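RagB/SusD family nutrient uptake outer membrane protein (Bacteroides thetaiotaomicron, PDB 7KV3) binds glucose-containing glycan and probably helps hand it to an outer-membrane transporter for nutrient uptake. Local coordinates at residues 105-110 and 495-500; 149-154 and 191-196; 279-284 and 384-389. One frame throughout, in Å; residues are numbered along the deposited sequence.

Interaction 1: residues 105-110 and 495-500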
loop_
_atom_site.group_PDB
_atom_site.type_symbol
_atom_site.label_atom_id
_atom_site.label_comp_id
_atom_site.label_asym_id
_atom_site.label_seq_id
_atom_site.Cartn_x
_atom_site.Cartn_y
_atom_site.Cartn_z
ATOM N N THR A 105 -14.456 9.627 16.945
ATOM C CA THR A 105 -14.739 11.055 16.641
ATOM C C THR A 105 -13.488 11.741 16.087
ATOM O O THR A 105 -13.616 12.882 15.629
ATOM C CB THR A 105 -15.263 11.806 17.873
ATOM O OG1 THR A 105 -14.343 11.595 18.943
ATOM C CG2 THR A 105 -16.649 11.361 18.292
ATOM N N ASN A 106 -12.342 11.059 16.074
ATOM C CA ASN A 106 -11.064 11.632 15.582
ATOM C C ASN A 106 -10.328 10.545 14.797
ATOM O O ASN A 106 -9.224 10.117 15.223
ATOM C CB ASN A 106 -10.287 12.198 16.767
ATOM C CG ASN A 106 -9.323 13.298 16.391
ATOM O OD1 ASN A 106 -9.097 13.560 15.212
ATOM N ND2 ASN A 106 -8.763 13.943 17.400
ATOM N N MET A 107 -10.957 10.066 13.726
ATOM C CA MET A 107 -10.517 8.847 13.002
ATOM C C MET A 107 -10.260 9.196 11.535
ATOM O O MET A 107 -10.689 10.263 11.093
ATOM C CB MET A 107 -11.559 7.729 13.121
ATOM C CG MET A 107 -11.079 6.577 13.996
ATOM S SD MET A 107 -9.601 5.715 13.327
ATOM C CE MET A 107 -10.254 5.238 11.732
ATOM N N ILE A 108 -9.519 8.341 10.837
ATOM C CA ILE A 108 -9.359 8.426 9.362
ATOM C C ILE A 108 -10.699 7.987 8.764
ATOM O O ILE A 108 -11.075 6.831 8.901
ATOM C CB ILE A 108 -8.146 7.614 8.865
ATOM C CG1 ILE A 108 -8.228 6.123 9.210
ATOM C CG2 ILE A 108 -6.870 8.245 9.410
ATOM C CD1 ILE A 108 -7.246 5.255 8.477
ATOM N N TYR A 109 -11.417 8.918 8.174
ATOM C CA TYR A 109 -12.741 8.680 7.570
ATOM C C TYR A 109 -12.604 8.655 6.036
ATOM O O TYR A 109 -13.402 7.990 5.359
ATOM C CB TYR A 109 -13.679 9.752 8.143
ATOM C CG TYR A 109 -15.150 9.494 7.987
ATOM C CD1 TYR A 109 -15.624 8.270 7.555
ATOM C CD2 TYR A 109 -16.070 10.497 8.273
ATOM C CE1 TYR A 109 -16.981 8.051 7.414
ATOM C CE2 TYR A 109 -17.430 10.294 8.130
ATOM C CZ TYR A 109 -17.888 9.062 7.697
ATOM O OH TYR A 109 -19.225 8.827 7.545
ATOM N N GLY A 110 -11.618 9.359 5.486
ATOM C CA GLY A 110 -11.446 9.480 4.022
ATOM C C GLY A 110 -11.311 8.124 3.358
ATOM O O GLY A 110 -11.963 7.879 2.338
ATOM N N TYR A 495 -8.661 -3.964 14.901
ATOM C CA TYR A 495 -9.697 -3.271 14.101
ATOM C C TYR A 495 -9.958 -1.889 14.691
ATOM O O TYR A 495 -10.377 -1.800 15.857
ATOM C CB TYR A 495 -10.972 -4.098 14.079
ATOM C CG TYR A 495 -10.800 -5.520 13.609
ATOM C CD1 TYR A 495 -10.172 -5.815 12.409
ATOM C CD2 TYR A 495 -11.303 -6.572 14.352
ATOM C CE1 TYR A 495 -10.018 -7.125 11.976
ATOM C CE2 TYR A 495 -11.184 -7.883 13.923
ATOM C CZ TYR A 495 -10.547 -8.161 12.728
ATOM O OH TYR A 495 -10.410 -9.451 12.321
ATOM N N LEU A 496 -9.710 -0.842 13.898
ATOM C CA LEU A 496 -9.901 0.558 14.332
ATOM C C LEU A 496 -11.370 0.807 14.685
ATOM O O LEU A 496 -12.281 0.083 14.261
ATOM C CB LEU A 496 -9.463 1.498 13.216
ATOM C CG LEU A 496 -7.973 1.498 12.887
ATOM C CD1 LEU A 496 -7.730 2.211 11.573
ATOM C CD2 LEU A 496 -7.176 2.164 13.995
ATOM N N PRO A 497 -11.627 1.855 15.492
ATOM C CA PRO A 497 -12.979 2.348 15.714
ATOM C C PRO A 497 -13.582 2.807 14.388
ATOM O O PRO A 497 -12.921 3.535 13.647
ATOM C CB PRO A 497 -12.812 3.554 16.656
ATOM C CG PRO A 497 -11.450 3.332 17.290
ATOM C CD PRO A 497 -10.628 2.646 16.216
ATOM N N ILE A 498 -14.798 2.334 14.120
ATOM C CA ILE A 498 -15.632 2.813 12.983
ATOM C C ILE A 498 -15.924 4.288 13.237
ATOM O O ILE A 498 -16.214 4.675 14.359
ATOM C CB ILE A 498 -16.898 1.952 12.835
ATOM C CG1 ILE A 498 -16.486 0.537 12.445
ATOM C CG2 ILE A 498 -17.869 2.571 11.831
ATOM C CD1 ILE A 498 -17.587 -0.478 12.511
ATOM N N PRO A 499 -15.756 5.152 12.219
ATOM C CA PRO A 499 -16.049 6.582 12.354
ATOM C C PRO A 499 -17.454 6.827 12.951
ATOM O O PRO A 499 -18.407 6.140 12.551
ATOM C CB PRO A 499 -15.961 7.114 10.914
ATOM C CG PRO A 499 -15.168 6.078 10.123
ATOM C CD PRO A 499 -15.300 4.770 10.871
ATOM N N GLN A 500 -17.555 7.731 13.930
ATOM C CA GLN A 500 -18.794 7.967 14.742
ATOM C C GLN A 500 -19.979 8.282 13.811
ATOM O O GLN A 500 -21.067 7.702 14.032
ATOM C CB GLN A 500 -18.608 9.095 15.763
ATOM C CG GLN A 500 -19.749 9.211 16.775
ATOM C CD GLN A 500 -19.963 7.946 17.578
ATOM O OE1 GLN A 500 -19.026 7.351 18.105
ATOM N NE2 GLN A 500 -21.208 7.508 17.678
#
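Thr105 and Gln500 form the closest CA pair, 5.4 Å apart, where two irregular pieces of chain run past one another. The next step of the backbone pairs Met107 with Pro499, whose CA atoms are 6.0 Å apart. Residues 105-110 lead into helix 110-130. Residues 495-500 lead into helix 500-505, with Pro499 at its N-cap position. No hydrogen bond joins the two segments.

The pyrrolidine of Pro499 lies over one face of the Tyr109 ring. Its CB makes a CH-pi contact 3.8 Å from the ring centroid, and its CG comes within 3.4 Å of Tyr109 CD1. With CG anti to the backbone N (chi1 -163°), the Tyr109 side chain swings its ring over to the proline. Its hydroxyl is hydrogen-bonded to Glu502. The bent Met107 chain brings CE to 3.9 Å from Leu496 CD1, while its CG lies 3.6 Å from Pro497 O. That carbonyl is hydrogen-bonded to Trp162 NE1. At the outer end, Thr105 CG2 lies alongside Gln500 CB at 3.9 Å.

This is buried proline-aromatic packing between the loops that lead into helices 110-130 and 500-505. It joins the starch-binding-associated N-terminal region to the SusD-family C-terminal region.

Interaction 2: residues 149-154 and 191-196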
loop_
_atom_site.group_PDB
_atom_site.type_symbol
_atom_site.label_atom_id
_atom_site.label_comp_id
_atom_site.label_asym_id
_atom_site.label_seq_id
_atom_site.Cartn_x
_atom_site.Cartn_y
_atom_site.Cartn_z
ATOM N N ALA A 149 -12.678 -7.949 -9.136
ATOM C CA ALA A 149 -11.317 -7.894 -8.537
ATOM C C ALA A 149 -11.138 -6.564 -7.808
ATOM O O ALA A 149 -10.641 -6.576 -6.661
ATOM C CB ALA A 149 -10.245 -8.099 -9.580
ATOM N N LEU A 150 -11.537 -5.455 -8.434
ATOM C CA LEU A 150 -11.467 -4.121 -7.796
ATOM C C LEU A 150 -12.342 -4.124 -6.537
ATOM O O LEU A 150 -11.917 -3.555 -5.489
ATOM C CB LEU A 150 -11.927 -3.051 -8.783
ATOM C CG LEU A 150 -10.905 -2.662 -9.845
ATOM C CD1 LEU A 150 -11.571 -1.791 -10.909
ATOM C CD2 LEU A 150 -9.723 -1.939 -9.220
ATOM N N ARG A 151 -13.533 -4.723 -6.620
ATOM C CA ARG A 151 -14.474 -4.688 -5.478
ATOM C C ARG A 151 -13.805 -5.358 -4.281
ATOM O O ARG A 151 -13.929 -4.831 -3.169
ATOM C CB ARG A 151 -15.817 -5.342 -5.791
ATOM C CG ARG A 151 -16.851 -5.086 -4.708
ATOM C CD ARG A 151 -18.227 -5.530 -5.187
ATOM N NE ARG A 151 -18.283 -6.969 -5.314
ATOM C CZ ARG A 151 -19.218 -7.651 -5.970
ATOM N NH1 ARG A 151 -20.183 -7.022 -6.619
ATOM N NH2 ARG A 151 -19.154 -8.970 -6.006
ATOM N N VAL A 152 -13.153 -6.492 -4.496
ATOM C CA VAL A 152 -12.379 -7.199 -3.442
ATOM C C VAL A 152 -11.205 -6.325 -3.011
ATOM O O VAL A 152 -10.958 -6.249 -1.831
ATOM C CB VAL A 152 -11.936 -8.609 -3.862
ATOM C CG1 VAL A 152 -11.124 -9.249 -2.731
ATOM C CG2 VAL A 152 -13.141 -9.475 -4.210
ATOM N N PHE A 153 -10.538 -5.637 -3.928
ATOM C CA PHE A 153 -9.436 -4.729 -3.560
ATOM C C PHE A 153 -9.960 -3.679 -2.570
ATOM O O PHE A 153 -9.329 -3.507 -1.528
ATOM C CB PHE A 153 -8.790 -4.070 -4.770
ATOM C CG PHE A 153 -7.453 -3.477 -4.446
ATOM C CD1 PHE A 153 -6.317 -4.274 -4.441
ATOM C CD2 PHE A 153 -7.329 -2.138 -4.140
ATOM C CE1 PHE A 153 -5.078 -3.725 -4.147
ATOM C CE2 PHE A 153 -6.093 -1.595 -3.825
ATOM C CZ PHE A 153 -4.975 -2.393 -3.818
ATOM N N TYR A 154 -11.059 -2.993 -2.899
ATOM C CA TYR A 154 -11.656 -1.930 -2.054
ATOM C C TYR A 154 -12.114 -2.527 -0.714
ATOM O O TYR A 154 -11.950 -1.869 0.343
ATOM C CB TYR A 154 -12.802 -1.233 -2.788
ATOM C CG TYR A 154 -12.376 -0.463 -4.012
ATOM C CD1 TYR A 154 -11.345 0.456 -3.946
ATOM C CD2 TYR A 154 -12.952 -0.694 -5.247
ATOM C CE1 TYR A 154 -10.939 1.169 -5.062
ATOM C CE2 TYR A 154 -12.538 -0.013 -6.380
ATOM C CZ TYR A 154 -11.537 0.936 -6.292
ATOM O OH TYR A 154 -11.101 1.622 -7.402
ATOM N N VAL A 191 -13.042 -13.880 -0.781
ATOM C CA VAL A 191 -12.193 -14.932 -1.390
ATOM C C VAL A 191 -13.042 -15.708 -2.413
ATOM O O VAL A 191 -12.475 -16.119 -3.451
ATOM C CB VAL A 191 -11.501 -15.823 -0.337
ATOM C CG1 VAL A 191 -12.431 -16.875 0.243
ATOM C CG2 VAL A 191 -10.256 -16.462 -0.921
ATOM N N THR A 192 -14.344 -15.875 -2.157
ATOM C CA THR A 192 -15.296 -16.509 -3.111
ATOM C C THR A 192 -15.387 -15.669 -4.406
ATOM O O THR A 192 -15.373 -16.261 -5.475
ATOM C CB THR A 192 -16.649 -16.779 -2.440
ATOM O OG1 THR A 192 -16.440 -17.764 -1.425
ATOM C CG2 THR A 192 -17.693 -17.303 -3.402
ATOM N N SER A 193 -15.479 -14.344 -4.319
ATOM C CA SER A 193 -15.436 -13.420 -5.482
ATOM C C SER A 193 -14.160 -13.581 -6.327
ATOM O O SER A 193 -14.262 -13.569 -7.568
ATOM C CB SER A 193 -15.580 -12.007 -5.019
ATOM O OG SER A 193 -16.902 -11.813 -4.603
ATOM N N LEU A 194 -12.994 -13.668 -5.684
ATOM C CA LEU A 194 -11.693 -13.840 -6.370
ATOM C C LEU A 194 -11.678 -15.170 -7.125
ATOM O O LEU A 194 -11.227 -15.171 -8.287
ATOM C CB LEU A 194 -10.554 -13.775 -5.351
ATOM C CG LEU A 194 -10.212 -12.383 -4.822
ATOM C CD1 LEU A 194 -8.926 -12.447 -4.022
ATOM C CD2 LEU A 194 -10.117 -11.343 -5.932
ATOM N N GLU A 195 -12.114 -16.254 -6.470
ATOM C CA GLU A 195 -12.306 -17.596 -7.106
ATOM C C GLU A 195 -13.139 -17.456 -8.384
ATOM O O GLU A 195 -12.694 -17.983 -9.403
ATOM C CB GLU A 195 -12.961 -18.600 -6.151
ATOM C CG GLU A 195 -12.032 -19.005 -5.020
ATOM C CD GLU A 195 -12.634 -19.842 -3.905
ATOM O OE1 GLU A 195 -13.856 -20.091 -3.951
ATOM O OE2 GLU A 195 -11.868 -20.244 -2.998
ATOM N N GLU A 196 -14.262 -16.736 -8.337
ATOM C CA GLU A 196 -15.130 -16.485 -9.520
ATOM C C GLU A 196 -14.374 -15.707 -10.617
ATOM O O GLU A 196 -14.596 -16.017 -11.782
ATOM C CB GLU A 196 -16.429 -15.795 -9.106
ATOM C CG GLU A 196 -17.410 -16.782 -8.488
ATOM C CD GLU A 196 -18.475 -16.196 -7.566
ATOM O OE1 GLU A 196 -18.781 -14.969 -7.685
ATOM O OE2 GLU A 196 -18.992 -16.969 -6.716
#
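Val152 fills the middle of this contact and touches both Ser193 and Leu194. Its CG2 lies 3.6 Å from Ser193 CB. Its CG1 is 3.9 Å from Leu194 CG, and the isobutyl group of Leu194 passes the valine at a slant. Leu194 CD2 reaches farther, to 3.9 Å from Val152 CB, and also skirts the backbone of Ala149. Both branches of Val152 meet Leu194. CG1 stands anti to the backbone N (chi1 179°), whereas CG2, beside the backbone N, alone also meets Ser193.

Arg151 borders this apolar patch. Its chain bends at chi3 (68°) and brings the edge of the guanidinium toward Ser193 OG, close to the guanidinium plane. NH2 and OG are 3.9 Å apart, so this is an approach and not a hydrogen bond. The polar ends have other partners. Arg151 NH1 is hydrogen-bonded to Asn123 OD1 on helix 110-130. Ser193 OG is hydrogen-bonded to Lys189 O, one turn back on its own helix. NH1 and the serine hydroxyl, both on buried residues, thus have partners.

The local helix axes come within 9.4 Å and run nearly antiparallel, at 157°. Ala149 and Leu194 have CA atoms only 6.3 Å apart, and the short side chain of Ala149 probably allows this close approach.

Helices 137-162 and 183-200 pack here as an antiparallel pair in the starch-binding-associated region, whose sequence family belongs to the TPR clan. Helix 110-130 meets Leu150, Arg151 and Tyr154. Helix 217-231 touches Ala149, Phe153 and Val191. Phe153 also extends to strand 400-404, which links the pair to the two-stranded antiparallel sheet of 273-277 and 400-404.

Interaction 3: residues 279-284 and 384-389. With BGC (beta-D-glucopyranose), chain B.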
loop_
_atom_site.group_PDB
_atom_site.type_symbol
_atom_site.label_atom_id
_atom_site.label_comp_id
_atom_site.label_asym_id
_atom_site.label_seq_id
_atom_site.Cartn_x
_atom_site.Cartn_y
_atom_site.Cartn_z
ATOM N N TYR A 279 -0.055 7.384 -10.906
ATOM C CA TYR A 279 -0.098 8.832 -10.651
ATOM C C TYR A 279 0.798 9.477 -11.699
ATOM O O TYR A 279 1.809 8.865 -12.055
ATOM C CB TYR A 279 0.369 9.141 -9.230
ATOM C CG TYR A 279 -0.552 8.745 -8.104
ATOM C CD1 TYR A 279 -1.693 9.483 -7.852
ATOM C CD2 TYR A 279 -0.239 7.713 -7.216
ATOM C CE1 TYR A 279 -2.516 9.200 -6.773
ATOM C CE2 TYR A 279 -1.066 7.398 -6.142
ATOM C CZ TYR A 279 -2.208 8.159 -5.913
ATOM O OH TYR A 279 -3.067 7.917 -4.873
ATOM N N LYS A 280 0.407 10.632 -12.216
ATOM C CA LYS A 280 1.170 11.325 -13.282
ATOM C C LYS A 280 1.282 12.806 -12.924
ATOM O O LYS A 280 0.385 13.316 -12.244
ATOM C CB LYS A 280 0.481 11.137 -14.633
ATOM C CG LYS A 280 -0.926 11.699 -14.675
ATOM C CD LYS A 280 -1.560 11.756 -16.061
ATOM C CE LYS A 280 -2.753 12.695 -16.066
ATOM N NZ LYS A 280 -3.408 12.746 -17.393
ATOM N N ASP A 281 2.359 13.453 -13.361
ATOM C CA ASP A 281 2.497 14.928 -13.345
ATOM C C ASP A 281 2.142 15.481 -14.736
ATOM O O ASP A 281 1.845 16.678 -14.819
ATOM C CB ASP A 281 3.892 15.355 -12.906
ATOM C CG ASP A 281 5.021 15.040 -13.874
ATOM O OD1 ASP A 281 5.022 13.928 -14.463
ATOM O OD2 ASP A 281 5.937 15.896 -13.994
ATOM N N ASP A 282 2.144 14.650 -15.781
ATOM C CA ASP A 282 2.001 15.125 -17.184
ATOM C C ASP A 282 0.641 15.813 -17.332
ATOM O O ASP A 282 -0.351 15.105 -17.409
ATOM C CB ASP A 282 2.152 13.998 -18.204
ATOM C CG ASP A 282 2.249 14.519 -19.634
ATOM O OD1 ASP A 282 2.301 15.771 -19.814
ATOM O OD2 ASP A 282 2.279 13.678 -20.564
ATOM N N ASN A 283 0.608 17.148 -17.290
ATOM C CA ASN A 283 -0.630 17.965 -17.429
ATOM C C ASN A 283 -1.643 17.542 -16.347
ATOM O O ASN A 283 -2.862 17.587 -16.600
ATOM C CB ASN A 283 -1.158 17.896 -18.875
ATOM C CG ASN A 283 -0.635 19.034 -19.729
ATOM O OD1 ASN A 283 -1.187 20.124 -19.700
ATOM N ND2 ASN A 283 0.444 18.814 -20.466
ATOM N N ALA A 284 -1.163 17.158 -15.162
ATOM C CA ALA A 284 -2.019 16.732 -14.032
ATOM C C ALA A 284 -2.710 17.968 -13.439
ATOM O O ALA A 284 -2.052 19.026 -13.293
ATOM C CB ALA A 284 -1.181 15.994 -13.014
ATOM N N ASN A 384 9.832 15.649 -10.537
ATOM C CA ASN A 384 8.777 14.591 -10.539
ATOM C C ASN A 384 7.374 15.207 -10.415
ATOM O O ASN A 384 6.409 14.438 -10.422
ATOM C CB ASN A 384 9.008 13.529 -9.460
ATOM C CG ASN A 384 9.984 12.429 -9.838
ATOM O OD1 ASN A 384 10.538 12.387 -10.931
ATOM N ND2 ASN A 384 10.184 11.502 -8.931
ATOM N N ASN A 385 7.243 16.537 -10.347
ATOM C CA ASN A 385 5.940 17.241 -10.536
ATOM C C ASN A 385 6.062 18.385 -11.557
ATOM O O ASN A 385 5.134 19.203 -11.596
ATOM C CB ASN A 385 5.351 17.764 -9.215
ATOM C CG ASN A 385 6.208 18.813 -8.534
ATOM O OD1 ASN A 385 7.326 19.086 -8.969
ATOM N ND2 ASN A 385 5.690 19.401 -7.468
ATOM N N LYS A 386 7.105 18.416 -12.403
ATOM C CA LYS A 386 7.431 19.614 -13.225
ATOM C C LYS A 386 6.364 19.853 -14.292
ATOM O O LYS A 386 6.159 21.020 -14.599
ATOM C CB LYS A 386 8.831 19.558 -13.845
ATOM C CG LYS A 386 9.048 18.526 -14.938
ATOM C CD LYS A 386 10.462 18.532 -15.488
ATOM C CE LYS A 386 10.602 17.707 -16.750
ATOM N NZ LYS A 386 10.194 16.299 -16.534
ATOM N N ASP A 387 5.689 18.824 -14.809
ATOM C CA ASP A 387 4.761 18.975 -15.969
ATOM C C ASP A 387 3.314 19.213 -15.506
ATOM O O ASP A 387 2.442 19.299 -16.382
ATOM C CB ASP A 387 4.929 17.798 -16.940
ATOM C CG ASP A 387 6.263 17.848 -17.673
ATOM O OD1 ASP A 387 6.636 18.950 -18.113
ATOM O OD2 ASP A 387 6.940 16.803 -17.782
ATOM N N GLN A 388 3.057 19.384 -14.207
ATOM C CA GLN A 388 1.675 19.509 -13.664
ATOM C C GLN A 388 1.131 20.919 -13.959
ATOM O O GLN A 388 1.937 21.831 -14.225
ATOM C CB GLN A 388 1.642 19.164 -12.171
ATOM C CG GLN A 388 2.218 20.246 -11.264
ATOM C CD GLN A 388 1.188 21.240 -10.777
ATOM O OE1 GLN A 388 0.129 20.864 -10.305
ATOM N NE2 GLN A 388 1.523 22.519 -10.817
ATOM N N LYS A 389 -0.196 21.096 -13.925
ATOM C CA LYS A 389 -0.837 22.355 -14.398
ATOM C C LYS A 389 -1.781 22.899 -13.327
ATOM O O LYS A 389 -2.509 23.870 -13.631
ATOM C CB LYS A 389 -1.556 22.126 -15.735
ATOM C CG LYS A 389 -0.631 21.781 -16.894
ATOM C CD LYS A 389 0.140 22.967 -17.439
ATOM C CE LYS A 389 1.614 22.691 -17.663
ATOM N NZ LYS A 389 1.859 22.068 -18.983
HETATM C C2 BGC B . -4.489 26.070 -9.040
HETATM C C3 BGC B . -3.588 27.236 -8.741
HETATM C C4 BGC B . -2.454 27.294 -9.764
HETATM C C5 BGC B . -3.007 27.324 -11.194
HETATM C C6 BGC B . -1.887 27.336 -12.204
HETATM C C1 BGC B . -4.902 26.100 -10.514
HETATM O O2 BGC B . -5.604 26.086 -8.142
HETATM O O3 BGC B . -3.049 27.034 -7.434
HETATM O O4 BGC B . -1.617 28.425 -9.537
HETATM O O5 BGC B . -3.797 26.160 -11.411
HETATM O O6 BGC B . -2.439 27.733 -13.449
HETATM O O HOH W 1 8.099 14.975 -14.693
#
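Asp281 brings its carboxylate close to that of Asp387, with the two OD2 atoms 4.0 Å apart. This like-charged pair is probably eased by nearby donors. Asp387 N gives a nearly straight hydrogen bond (167°) to Asp281 OD2, reaching it from above the carboxylate plane. A water donates to the same oxygen and accepts from Lys386 NZ. That ammonium also forms a salt bridge with Asp387 OD2, at 3.5 Å. The lysine is therefore likely to offset part of the charge on both acids.

The CG of Asp281 sits between its backbone N and carbonyl carbon (chi1 69°), which holds the carboxylate over the turn Asn385-Gln388. Replacing this aspartate by an alanine is likely to leave Asp387 N and the bridging water without their acceptor, and the turn less firmly held.

The main chains add two further bonds. Asn283 N binds Asp387 O at 3.0 Å. Lys389 N binds Ala284 O at 2.9 Å. Outside these bonds, Asn283 and Lys389 slant across each other, and Asn283 OD1 lies 3.3 Å from Lys389 CG. Gln388 turns its amide to other loop residues, with NE2 hydrogen-bonded to Ser390 O.

A type II turn, Asp281-Ala284, is thus laced to a type I turn, Asn385-Gln388, at the protein surface. A bound beta-D-glucopyranose lies beside it. Its O5 is 3.4 Å from Lys389 O, which also makes a weak hydrogen bond to O4 of another bound glucose; Asp287 OD2 is also hydrogen-bonded to bound glucose. Bound glucose at this loop pair marks part of a glycan-binding surface, in keeping with the SusD family.

Interactions 1 and 2 are buried, while interaction 3 lies at the surface. Their chemistry follows this. Interaction 2 packs two regular helices mainly through aliphatic groups, and interaction 1 joins irregular chain through proline, aromatic and methionine contacts. Neither has a hydrogen bond between its segments. Interaction 3 relies on backbone bonds, a carboxylate, a water and charged side chains, next to bound glucose. Helix 137-162 connects the first two: it carries residues 149-154, and its Trp162 packs against interaction 1. Along the chain, interactions 2 and 3 follow one another inside the long loop closed by interaction 1. None touches another; their nearest atoms are about 10 to 11 Å apart.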